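Local atomic coordinates of acetyl-CoA C-acetyltransferase (Syntrophomonas wolfei subsp. wolfei, PDB entry 7N7Z), a protein that probably catalyses the reversible condensation of two acetyl-CoA molecules to acetoacetyl-CoA and free CoA. Residues 88-91 with 96-99; 199-204 with 374-379; 275-280 with 370-375. One frame throughout, in Å; residues are numbered along the deposited sequence.

Interaction 1: residues 88-91 with 96-99; sequences VSQN and MRAT
Gln90 and Arg97 supply the polar half of this contact. Arg97 NH1 donates to Gln90 OE1 over 2.8 Å in a nearly straight bond (N-H...O 163°), with the oxygen at the edge of the guanidinium and close to its plane. The amide stands almost perpendicular to that plane, 84° away, and the donor reaches OE1 from a position tilted out of the carbonyl plane. The bend in the arginine at chi2 (63°) curls the chain round the same oxygen, bringing Arg97 CD within 3.2 Å of Gln90 OE1. Two carboxylates hold the rest of the guanidinium: Glu100 pairs with NE, and Glu54 of the second subunit with NH2.

The apolar half belongs to Val88, whose two methyls divide the work. Val88 CG1 presses on Ala98 CB at 3.4 Å, tighter than usual for two carbons, while Val88 CG2 rests beside the aliphatic part of Arg97, 3.9 Å from Arg97 CG.

The arrangement is a strand turning through a short loop into a helix, and that loop carries Cys92, the probable acyl-thioester nucleophile of the thiolase. Helix 94-107 packs against strand 84-89, outermost within the chain, and, through Ala98, on the adjoining strand 54-58; Val88 and Ser89 form an antiparallel ladder with a strand of the second subunit, which continues the sheet across the interface.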
ATOM      1  N   VAL B  88     -27.296   1.242   4.591  1.00 29.87           N
ATOM      2  CA  VAL B  88     -27.668   2.582   4.158  1.00 31.84           C
ATOM      3  C   VAL B  88     -26.639   3.567   4.686  1.00 34.64           C
ATOM      4  O   VAL B  88     -26.042   3.366   5.749  1.00 30.68           O
ATOM      5  CB  VAL B  88     -29.087   2.961   4.639  1.00 34.71           C
ATOM      6  CG1 VAL B  88     -29.226   2.708   6.129  1.00 35.40           C
ATOM      7  CG2 VAL B  88     -29.415   4.416   4.306  1.00 36.68           C
ATOM      8  N   SER B  89     -26.437   4.644   3.931  1.00 32.42           N
ATOM      9  CA  SER B  89     -25.526   5.705   4.332  1.00 35.68           C
ATOM     10  C   SER B  89     -26.112   7.054   3.947  1.00 35.74           C
ATOM     11  O   SER B  89     -26.489   7.265   2.790  1.00 32.41           O
ATOM     12  CB  SER B  89     -24.147   5.531   3.686  1.00 35.37           C
ATOM     13  OG  SER B  89     -23.265   6.557   4.105  1.00 42.45           O
ATOM     14  N   GLN B  90     -26.204   7.949   4.926  1.00 32.72           N
ATOM     15  CA  GLN B  90     -26.479   9.367   4.720  1.00 34.19           C
ATOM     16  C   GLN B  90     -25.522  10.189   5.576  1.00 40.00           C
ATOM     17  O   GLN B  90     -25.910  11.116   6.290  1.00 36.82           O
ATOM     18  CB  GLN B  90     -27.938   9.699   5.032  1.00 36.79           C
ATOM     19  CG  GLN B  90     -28.393  11.054   4.492  1.00 36.07           C
ATOM     20  CD  GLN B  90     -29.907  11.198   4.431  1.00 36.68           C
ATOM     21  OE1 GLN B  90     -30.622  10.243   4.127  1.00 34.33           O
ATOM     22  NE2 GLN B  90     -30.399  12.401   4.710  1.00 35.87           N
ATOM     23  N   ASN B  91     -24.238   9.825   5.508  1.00 41.65           N
ATOM     24  CA  ASN B  91     -23.185  10.407   6.336  1.00 43.45           C
ATOM     25  C   ASN B  91     -23.615  10.456   7.801  1.00 39.04           C
ATOM     26  O   ASN B  91     -23.852   9.408   8.411  1.00 38.55           O
ATOM     27  CB  ASN B  91     -22.800  11.794   5.809  1.00 41.97           C
ATOM     28  CG  ASN B  91     -21.782  11.726   4.686  1.00 45.77           C
ATOM     29  OD1 ASN B  91     -20.931  10.836   4.654  1.00 47.07           O
ATOM     30  ND2 ASN B  91     -21.863  12.671   3.756  1.00 44.28           N
ATOM     31  N   MET B  96     -30.285   7.698  11.251  1.00 29.09           N
ATOM     32  CA  MET B  96     -31.639   8.236  11.192  1.00 29.42           C
ATOM     33  C   MET B  96     -32.334   7.871   9.883  1.00 32.97           C
ATOM     34  O   MET B  96     -33.566   7.765   9.850  1.00 28.43           O
ATOM     35  CB  MET B  96     -31.595   9.756  11.385  1.00 28.06           C
ATOM     36  CG  MET B  96     -32.952  10.448  11.288  1.00 33.57           C
ATOM     37  SD  MET B  96     -33.186  11.967  12.256  1.00 36.11           S
ATOM     38  CE  MET B  96     -32.487  11.538  13.850  1.00 36.02           C
ATOM     39  N   ARG B  97     -31.569   7.664   8.804  1.00 27.40           N
ATOM     40  CA  ARG B  97     -32.161   7.206   7.549  1.00 27.69           C
ATOM     41  C   ARG B  97     -32.454   5.712   7.589  1.00 28.92           C
ATOM     42  O   ARG B  97     -33.473   5.263   7.052  1.00 30.11           O
ATOM     43  CB  ARG B  97     -31.240   7.533   6.370  1.00 33.34           C
ATOM     44  CG  ARG B  97     -31.882   7.329   4.995  1.00 31.95           C
ATOM     45  CD  ARG B  97     -33.070   8.264   4.771  1.00 34.36           C
ATOM     46  NE  ARG B  97     -33.777   7.988   3.525  1.00 38.05           N
ATOM     47  CZ  ARG B  97     -33.546   8.604   2.371  1.00 36.65           C
ATOM     48  NH1 ARG B  97     -32.604   9.525   2.253  1.00 36.07           N
ATOM     49  NH2 ARG B  97     -34.281   8.286   1.309  1.00 33.11           N
ATOM     50  N   ALA B  98     -31.571   4.925   8.211  1.00 24.60           N
ATOM     51  CA  ALA B  98     -31.887   3.524   8.464  1.00 30.79           C
ATOM     52  C   ALA B  98     -33.181   3.399   9.255  1.00 30.43           C
ATOM     53  O   ALA B  98     -34.003   2.515   8.987  1.00 32.12           O
ATOM     54  CB  ALA B  98     -30.737   2.849   9.212  1.00 30.19           C
ATOM     55  N   THR B  99     -33.378   4.284  10.234  1.00 28.52           N
ATOM     56  CA  THR B  99     -34.615   4.278  11.004  1.00 32.46           C
ATOM     57  C   THR B  99     -35.820   4.536  10.109  1.00 31.49           C
ATOM     58  O   THR B  99     -36.847   3.859  10.228  1.00 31.54           O
ATOM     59  CB  THR B  99     -34.538   5.323  12.117  1.00 26.99           C
ATOM     60  OG1 THR B  99     -33.495   4.968  13.035  1.00 30.38           O
ATOM     61  CG2 THR B  99     -35.860   5.418  12.865  1.00 27.72           C
TER

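Interaction 2: residues 199-204 with 374-379; sequences FDREIV and ELERLG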
ATOM      1  N   PHE B 199     -26.088   8.153  31.556  1.00 36.89           N
ATOM      2  CA  PHE B 199     -26.074   7.315  30.364  1.00 37.03           C
ATOM      3  C   PHE B 199     -26.034   5.825  30.679  1.00 35.05           C
ATOM      4  O   PHE B 199     -25.954   5.013  29.752  1.00 35.28           O
ATOM      5  CB  PHE B 199     -24.869   7.669  29.483  1.00 36.53           C
ATOM      6  CG  PHE B 199     -24.850   9.099  29.021  1.00 32.16           C
ATOM      7  CD1 PHE B 199     -25.908   9.624  28.299  1.00 34.36           C
ATOM      8  CD2 PHE B 199     -23.768   9.915  29.304  1.00 36.06           C
ATOM      9  CE1 PHE B 199     -25.890  10.937  27.871  1.00 36.63           C
ATOM     10  CE2 PHE B 199     -23.744  11.230  28.878  1.00 39.34           C
ATOM     11  CZ  PHE B 199     -24.806  11.741  28.160  1.00 41.40           C
ATOM     12  N   ASP B 200     -26.093   5.443  31.957  1.00 36.43           N
ATOM     13  CA  ASP B 200     -25.930   4.037  32.313  1.00 37.84           C
ATOM     14  C   ASP B 200     -27.073   3.185  31.774  1.00 35.39           C
ATOM     15  O   ASP B 200     -26.860   2.033  31.376  1.00 34.36           O
ATOM     16  CB  ASP B 200     -25.825   3.893  33.831  1.00 38.58           C
ATOM     17  CG  ASP B 200     -24.467   4.313  34.363  1.00 42.35           C
ATOM     18  OD1 ASP B 200     -23.584   4.651  33.545  1.00 44.01           O
ATOM     19  OD2 ASP B 200     -24.282   4.307  35.598  1.00 45.55           O
ATOM     20  N   ARG B 201     -28.291   3.729  31.747  1.00 32.74           N
ATOM     21  CA  ARG B 201     -29.438   2.944  31.301  1.00 36.13           C
ATOM     22  C   ARG B 201     -29.324   2.592  29.822  1.00 31.61           C
ATOM     23  O   ARG B 201     -29.519   1.435  29.433  1.00 31.45           O
ATOM     24  CB  ARG B 201     -30.734   3.708  31.566  1.00 35.76           C
ATOM     25  CG  ARG B 201     -31.024   3.964  33.032  1.00 37.07           C
ATOM     26  CD  ARG B 201     -32.013   5.108  33.202  1.00 37.60           C
ATOM     27  NE  ARG B 201     -31.474   6.367  32.701  1.00 35.83           N
ATOM     28  CZ  ARG B 201     -32.187   7.315  32.104  1.00 39.53           C
ATOM     29  NH1 ARG B 201     -33.492   7.191  31.923  1.00 39.69           N
ATOM     30  NH2 ARG B 201     -31.574   8.415  31.677  1.00 39.32           N
ATOM     31  N   GLU B 202     -29.013   3.580  28.981  1.00 32.78           N
ATOM     32  CA  GLU B 202     -28.978   3.349  27.541  1.00 34.01           C
ATOM     33  C   GLU B 202     -27.743   2.570  27.107  1.00 30.86           C
ATOM     34  O   GLU B 202     -27.776   1.892  26.075  1.00 34.46           O
ATOM     35  CB  GLU B 202     -29.033   4.684  26.792  1.00 30.71           C
ATOM     36  CG  GLU B 202     -27.843   5.597  27.042  1.00 32.54           C
ATOM     37  CD  GLU B 202     -28.112   7.030  26.621  1.00 32.54           C
ATOM     38  OE1 GLU B 202     -28.945   7.692  27.275  1.00 31.07           O
ATOM     39  OE2 GLU B 202     -27.492   7.493  25.638  1.00 31.84           O
ATOM     40  N   ILE B 203     -26.661   2.644  27.869  1.00 32.12           N
ATOM     41  CA  ILE B 203     -25.398   2.050  27.451  1.00 34.23           C
ATOM     42  C   ILE B 203     -25.432   0.547  27.685  1.00 30.98           C
ATOM     43  O   ILE B 203     -26.017   0.062  28.661  1.00 31.11           O
ATOM     44  CB  ILE B 203     -24.221   2.704  28.199  1.00 33.15           C
ATOM     45  CG1 ILE B 203     -23.776   3.973  27.466  1.00 34.22           C
ATOM     46  CG2 ILE B 203     -23.051   1.726  28.341  1.00 35.04           C
ATOM     47  CD1 ILE B 203     -22.706   4.768  28.190  1.00 34.31           C
ATOM     48  N   VAL B 204     -24.809  -0.195  26.776  1.00 32.36           N
ATOM     49  CA  VAL B 204     -24.438  -1.586  26.995  1.00 32.97           C
ATOM     50  C   VAL B 204     -22.916  -1.651  26.947  1.00 33.27           C
ATOM     51  O   VAL B 204     -22.321  -1.185  25.973  1.00 34.68           O
ATOM     52  CB  VAL B 204     -25.053  -2.542  25.955  1.00 32.81           C
ATOM     53  CG1 VAL B 204     -24.712  -2.108  24.533  1.00 33.03           C
ATOM     54  CG2 VAL B 204     -24.591  -3.972  26.211  1.00 35.33           C
ATOM     55  N   GLU B 374     -33.650  10.357  27.898  1.00 36.18           N
ATOM     56  CA  GLU B 374     -33.800  11.619  28.613  1.00 34.70           C
ATOM     57  C   GLU B 374     -35.272  11.932  28.855  1.00 38.45           C
ATOM     58  O   GLU B 374     -35.638  12.436  29.923  1.00 37.42           O
ATOM     59  CB  GLU B 374     -33.127  12.752  27.839  1.00 37.35           C
ATOM     60  CG  GLU B 374     -33.087  14.075  28.593  1.00 39.01           C
ATOM     61  CD  GLU B 374     -32.142  14.053  29.783  1.00 39.03           C
ATOM     62  OE1 GLU B 374     -31.497  13.008  30.018  1.00 36.32           O
ATOM     63  OE2 GLU B 374     -32.044  15.083  30.484  1.00 36.67           O
ATOM     64  N   LEU B 375     -36.131  11.638  27.875  1.00 34.96           N
ATOM     65  CA  LEU B 375     -37.568  11.738  28.109  1.00 38.92           C
ATOM     66  C   LEU B 375     -37.978  10.873  29.294  1.00 39.21           C
ATOM     67  O   LEU B 375     -38.725  11.314  30.175  1.00 38.61           O
ATOM     68  CB  LEU B 375     -38.341  11.317  26.857  1.00 38.24           C
ATOM     69  CG  LEU B 375     -38.223  12.168  25.591  1.00 36.77           C
ATOM     70  CD1 LEU B 375     -39.127  11.593  24.508  1.00 34.63           C
ATOM     71  CD2 LEU B 375     -38.567  13.621  25.862  1.00 38.37           C
ATOM     72  N   GLU B 376     -37.482   9.635  29.334  1.00 35.78           N
ATOM     73  CA  GLU B 376     -37.857   8.716  30.402  1.00 40.28           C
ATOM     74  C   GLU B 376     -37.349   9.198  31.756  1.00 39.02           C
ATOM     75  O   GLU B 376     -38.041   9.051  32.770  1.00 35.39           O
ATOM     76  CB  GLU B 376     -37.320   7.317  30.094  1.00 39.37           C
ATOM     77  CG  GLU B 376     -37.964   6.206  30.914  1.00 44.51           C
ATOM     78  CD  GLU B 376     -37.146   5.811  32.133  1.00 47.83           C
ATOM     79  OE1 GLU B 376     -35.909   5.985  32.113  1.00 39.25           O
ATOM     80  OE2 GLU B 376     -37.746   5.325  33.116  1.00 49.11           O
ATOM     81  N   ARG B 377     -36.145   9.773  31.796  1.00 36.31           N
ATOM     82  CA  ARG B 377     -35.599  10.234  33.069  1.00 41.58           C
ATOM     83  C   ARG B 377     -36.351  11.448  33.597  1.00 38.94           C
ATOM     84  O   ARG B 377     -36.449  11.632  34.816  1.00 40.80           O
ATOM     85  CB  ARG B 377     -34.111  10.561  32.920  1.00 40.65           C
ATOM     86  CG  ARG B 377     -33.449  11.040  34.209  1.00 42.87           C
ATOM     87  CD  ARG B 377     -32.012  11.494  33.972  1.00 45.64           C
ATOM     88  NE  ARG B 377     -31.940  12.759  33.249  1.00 44.97           N
ATOM     89  CZ  ARG B 377     -31.775  13.948  33.816  1.00 49.25           C
ATOM     90  NH1 ARG B 377     -31.689  14.085  35.130  1.00 52.64           N
ATOM     91  NH2 ARG B 377     -31.695  15.029  33.045  1.00 45.56           N
ATOM     92  N   LEU B 378     -36.887  12.281  32.707  1.00 38.55           N
ATOM     93  CA  LEU B 378     -37.598  13.489  33.096  1.00 42.93           C
ATOM     94  C   LEU B 378     -39.112  13.328  33.061  1.00 42.53           C
ATOM     95  O   LEU B 378     -39.830  14.297  33.323  1.00 44.95           O
ATOM     96  CB  LEU B 378     -37.186  14.653  32.189  1.00 41.76           C
ATOM     97  CG  LEU B 378     -35.679  14.907  32.095  1.00 43.75           C
ATOM     98  CD1 LEU B 378     -35.391  16.119  31.221  1.00 41.36           C
ATOM     99  CD2 LEU B 378     -35.075  15.085  33.481  1.00 44.39           C
ATOM    100  N   GLY B 379     -39.612  12.134  32.750  1.00 40.95           N
ATOM    101  CA  GLY B 379     -41.047  11.926  32.689  1.00 44.59           C
ATOM    102  C   GLY B 379     -41.742  12.715  31.607  1.00 45.86           C
ATOM    103  O   GLY B 379     -42.940  12.989  31.722  1.00 44.55           O
TER
HETATM  104  O   HOH W   1     -31.256  10.139  30.036  1.00 36.02           O
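Arg201 and Arg377 mark the closest backbone approach, their CA atoms 9.7 Å apart, so the loop 199-204 and the C-terminal end of helix 360-378 are bridged by long side chains. The motif is a surface salt-bridge network joining a loop of the N-terminal thiolase region to a helix of the C-terminal one. Arg201 spans the distance, and a bend at chi3 brings its guanidinium up to Glu376 and Arg377. Arg201 NH1 forms a salt bridge with Glu376 OE1 at 2.7 Å, the oxygen lying at the guanidinium edge near its plane. The hydrogen bond within it is weak, with an N-H...O angle of 127°; the two flat groups are turned 41° apart. NH1 also donates to the backbone oxygen of Tyr373, and NH2 to that of Ile198, which helps to fix the rotation of the group.

Beside this pair, Arg377 meets Arg201 through carbon: Arg377 CB lies 3.5 Å from Arg201 NH2, approaching obliquely, and the two side chains cross at about a right angle. The charged end of Arg377 turns away to grip Glu374 side-on, NE to OE1 and NH2 to OE2, with Arg377 NH2 2.6 Å from Glu374 OE2. His349 ND1 is also hydrogen-bonded to Glu374 OE2. That carboxylate probably tempers the like charges of the two arginines, whose guanidinium planes stand 75° apart. A water sits between Arg201 and Glu374; its approach to Arg201 NH2 is implausibly short and a bond there doubtful, but it donates to Glu374 OE1 at 2.9 Å.

Interaction 3: residues 275-280 with 370-375; sequences PLMKLV and SMYYEL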
ATOM      1  N   PRO B 275     -44.328  -0.903  24.263  1.00 41.34           N
ATOM      2  CA  PRO B 275     -43.813   0.100  23.321  1.00 44.45           C
ATOM      3  C   PRO B 275     -43.258   1.305  24.066  1.00 42.64           C
ATOM      4  O   PRO B 275     -43.938   1.902  24.905  1.00 44.49           O
ATOM      5  CB  PRO B 275     -45.040   0.467  22.479  1.00 44.43           C
ATOM      6  CG  PRO B 275     -46.203   0.183  23.366  1.00 46.55           C
ATOM      7  CD  PRO B 275     -45.801  -0.973  24.248  1.00 45.24           C
ATOM      8  N   LEU B 276     -42.009   1.660  23.755  1.00 40.19           N
ATOM      9  CA  LEU B 276     -41.348   2.752  24.462  1.00 38.32           C
ATOM     10  C   LEU B 276     -41.792   4.115  23.942  1.00 37.27           C
ATOM     11  O   LEU B 276     -42.053   5.026  24.733  1.00 37.23           O
ATOM     12  CB  LEU B 276     -39.831   2.602  24.348  1.00 39.19           C
ATOM     13  CG  LEU B 276     -39.287   1.211  24.683  1.00 38.45           C
ATOM     14  CD1 LEU B 276     -37.768   1.187  24.628  1.00 37.09           C
ATOM     15  CD2 LEU B 276     -39.775   0.766  26.047  1.00 43.56           C
ATOM     16  N   MET B 277     -41.876   4.279  22.625  1.00 38.73           N
ATOM     17  CA  MET B 277     -42.394   5.515  22.055  1.00 37.01           C
ATOM     18  C   MET B 277     -42.809   5.251  20.615  1.00 36.46           C
ATOM     19  O   MET B 277     -42.448   4.232  20.019  1.00 33.54           O
ATOM     20  CB  MET B 277     -41.366   6.650  22.146  1.00 36.59           C
ATOM     21  CG  MET B 277     -40.083   6.412  21.381  1.00 40.41           C
ATOM     22  SD  MET B 277     -38.978   7.835  21.488  1.00 42.08           S
ATOM     23  CE  MET B 277     -37.477   7.157  20.786  1.00 38.33           C
ATOM     24  N   LYS B 278     -43.582   6.184  20.068  1.00 37.68           N
ATOM     25  CA  LYS B 278     -44.207   6.033  18.761  1.00 37.62           C
ATOM     26  C   LYS B 278     -43.619   7.042  17.786  1.00 35.67           C
ATOM     27  O   LYS B 278     -43.519   8.233  18.101  1.00 34.11           O
ATOM     28  CB  LYS B 278     -45.723   6.224  18.858  1.00 40.15           C
ATOM     29  CG  LYS B 278     -46.400   6.536  17.529  1.00 41.70           C
ATOM     30  CD  LYS B 278     -47.890   6.214  17.563  1.00 44.68           C
ATOM     31  CE  LYS B 278     -48.566   6.864  18.757  1.00 49.69           C
ATOM     32  NZ  LYS B 278     -50.052   6.839  18.669  1.00 50.32           N
ATOM     33  N   LEU B 279     -43.238   6.562  16.606  1.00 36.86           N
ATOM     34  CA  LEU B 279     -42.777   7.448  15.547  1.00 35.95           C
ATOM     35  C   LEU B 279     -43.871   8.440  15.180  1.00 35.83           C
ATOM     36  O   LEU B 279     -44.990   8.046  14.835  1.00 36.46           O
ATOM     37  CB  LEU B 279     -42.370   6.627  14.323  1.00 37.26           C
ATOM     38  CG  LEU B 279     -41.926   7.414  13.089  1.00 35.28           C
ATOM     39  CD1 LEU B 279     -40.652   8.196  13.373  1.00 37.54           C
ATOM     40  CD2 LEU B 279     -41.727   6.475  11.909  1.00 37.68           C
ATOM     41  N   VAL B 280     -43.550   9.726  15.261  1.00 34.83           N
ATOM     42  CA  VAL B 280     -44.464  10.793  14.864  1.00 36.36           C
ATOM     43  C   VAL B 280     -44.142  11.300  13.466  1.00 40.05           C
ATOM     44  O   VAL B 280     -45.030  11.435  12.624  1.00 43.88           O
ATOM     45  CB  VAL B 280     -44.421  11.944  15.894  1.00 40.70           C
ATOM     46  CG1 VAL B 280     -45.353  13.072  15.470  1.00 43.36           C
ATOM     47  CG2 VAL B 280     -44.783  11.437  17.286  1.00 41.58           C
ATOM     48  N   SER B 370     -30.550   8.470  22.910  1.00 33.43           N
ATOM     49  CA  SER B 370     -30.359   9.370  24.043  1.00 32.40           C
ATOM     50  C   SER B 370     -31.587  10.241  24.266  1.00 34.26           C
ATOM     51  O   SER B 370     -31.963  10.510  25.412  1.00 34.83           O
ATOM     52  CB  SER B 370     -29.120  10.233  23.819  1.00 31.79           C
ATOM     53  OG  SER B 370     -27.944   9.444  23.846  1.00 30.63           O
ATOM     54  N   MET B 371     -32.227  10.687  23.183  1.00 33.40           N
ATOM     55  CA  MET B 371     -33.447  11.475  23.316  1.00 34.45           C
ATOM     56  C   MET B 371     -34.477  10.738  24.163  1.00 33.84           C
ATOM     57  O   MET B 371     -34.997  11.282  25.143  1.00 36.23           O
ATOM     58  CB  MET B 371     -34.018  11.794  21.932  1.00 37.21           C
ATOM     59  CG  MET B 371     -35.312  12.606  21.955  1.00 39.08           C
ATOM     60  SD  MET B 371     -36.256  12.439  20.429  1.00 41.70           S
ATOM     61  CE  MET B 371     -36.920  10.794  20.644  1.00 35.61           C
ATOM     62  N   TYR B 372     -34.783   9.490  23.798  1.00 34.71           N
ATOM     63  CA  TYR B 372     -35.793   8.737  24.533  1.00 35.99           C
ATOM     64  C   TYR B 372     -35.445   8.647  26.014  1.00 35.52           C
ATOM     65  O   TYR B 372     -36.257   8.992  26.879  1.00 33.70           O
ATOM     66  CB  TYR B 372     -35.947   7.331  23.955  1.00 36.72           C
ATOM     67  CG  TYR B 372     -36.582   6.382  24.948  1.00 37.34           C
ATOM     68  CD1 TYR B 372     -37.953   6.397  25.168  1.00 35.37           C
ATOM     69  CD2 TYR B 372     -35.811   5.492  25.685  1.00 34.75           C
ATOM     70  CE1 TYR B 372     -38.540   5.545  26.081  1.00 38.15           C
ATOM     71  CE2 TYR B 372     -36.390   4.637  26.605  1.00 38.78           C
ATOM     72  CZ  TYR B 372     -37.755   4.668  26.797  1.00 39.39           C
ATOM     73  OH  TYR B 372     -38.337   3.819  27.711  1.00 41.42           O
ATOM     74  N   TYR B 373     -34.242   8.165  26.326  1.00 35.03           N
ATOM     75  CA  TYR B 373     -33.888   7.921  27.719  1.00 35.51           C
ATOM     76  C   TYR B 373     -33.854   9.204  28.538  1.00 37.17           C
ATOM     77  O   TYR B 373     -34.020   9.146  29.761  1.00 36.03           O
ATOM     78  CB  TYR B 373     -32.544   7.199  27.791  1.00 34.19           C
ATOM     79  CG  TYR B 373     -32.678   5.700  27.645  1.00 35.12           C
ATOM     80  CD1 TYR B 373     -33.074   4.913  28.718  1.00 35.21           C
ATOM     81  CD2 TYR B 373     -32.426   5.074  26.431  1.00 35.14           C
ATOM     82  CE1 TYR B 373     -33.205   3.545  28.589  1.00 34.91           C
ATOM     83  CE2 TYR B 373     -32.552   3.706  26.294  1.00 35.56           C
ATOM     84  CZ  TYR B 373     -32.944   2.947  27.375  1.00 36.27           C
ATOM     85  OH  TYR B 373     -33.072   1.584  27.244  1.00 37.78           O
ATOM     86  N   GLU B 374     -33.650  10.357  27.898  1.00 36.18           N
ATOM     87  CA  GLU B 374     -33.800  11.619  28.613  1.00 34.70           C
ATOM     88  C   GLU B 374     -35.272  11.932  28.855  1.00 38.45           C
ATOM     89  O   GLU B 374     -35.638  12.436  29.923  1.00 37.42           O
ATOM     90  CB  GLU B 374     -33.127  12.752  27.839  1.00 37.35           C
ATOM     91  CG  GLU B 374     -33.087  14.075  28.593  1.00 39.01           C
ATOM     92  CD  GLU B 374     -32.142  14.053  29.783  1.00 39.03           C
ATOM     93  OE1 GLU B 374     -31.497  13.008  30.018  1.00 36.32           O
ATOM     94  OE2 GLU B 374     -32.044  15.083  30.484  1.00 36.67           O
ATOM     95  N   LEU B 375     -36.131  11.638  27.875  1.00 34.96           N
ATOM     96  CA  LEU B 375     -37.568  11.738  28.109  1.00 38.92           C
ATOM     97  C   LEU B 375     -37.978  10.873  29.294  1.00 39.21           C
ATOM     98  O   LEU B 375     -38.725  11.314  30.175  1.00 38.61           O
ATOM     99  CB  LEU B 375     -38.341  11.317  26.857  1.00 38.24           C
ATOM    100  CG  LEU B 375     -38.223  12.168  25.591  1.00 36.77           C
ATOM    101  CD1 LEU B 375     -39.127  11.593  24.508  1.00 34.63           C
ATOM    102  CD2 LEU B 375     -38.567  13.621  25.862  1.00 38.37           C
TER
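Tyr372 reaches from the helix toward the chain at 275-280, its CG anti to the backbone N (chi1 160°), and meets one residue with its outer end and another with its base. At the outer end Leu276 crosses the tyrosine at about a right angle. Leu276 CB comes within 3.7 Å of Tyr372 CE1, oblique to the ring, and Leu276 CD2 lies 3.8 Å from Tyr372 OH. At the base, the extended Met277 chain brings Met277 CE to 3.5 Å from Tyr372 CB. Met277 SD lies obliquely beside the Tyr372 ring, 5.3 Å from its centroid and 71° off the normal, a Met-aromatic contact. Helix 360-378 thereby packs on the central mixed sheet at the start of strand 277-285, within the C-terminal half of the thiolase fold; Met13 of the adjoining strand 8-20 also touches Tyr372 and Met277. An alanine here would remove the ring while keeping CB, and would probably open a gap beside Leu276 and cost Met277 SD its aromatic neighbour.

Met371 comes in from one helical position earlier, crossing Met277 obliquely. Bent at chi3 (75°), its chain swings CE toward the strand, where Met371 CE lies 3.7 Å from both Met277 CE and Met277 SD. Trp399, on the neighbouring strand 394-400, packs against both methionines.

How the interactions relate
Interactions 1 and 3 are buried, each setting a helix against the central mixed sheet, but at different strands, one in the N-terminal and one in the C-terminal thiolase region; interaction 2 lies at the surface. The chemistry follows the place: interaction 3 rests on apolar and sulfur-aromatic packing, interaction 1 mixes methyl packing with a buried amide-guanidinium bond, and interaction 2 depends on ion pairs. Interactions 2 and 3 use helix 360-378 and share Glu374 and Leu375. They also touch directly, Glu202 OE2 lying 2.7 Å from Ser370 OG in a probable hydrogen bond. Interaction 1 stands apart, its centre about 18 Å from that of interaction 3, near the probable nucleophile and at the subunit interface.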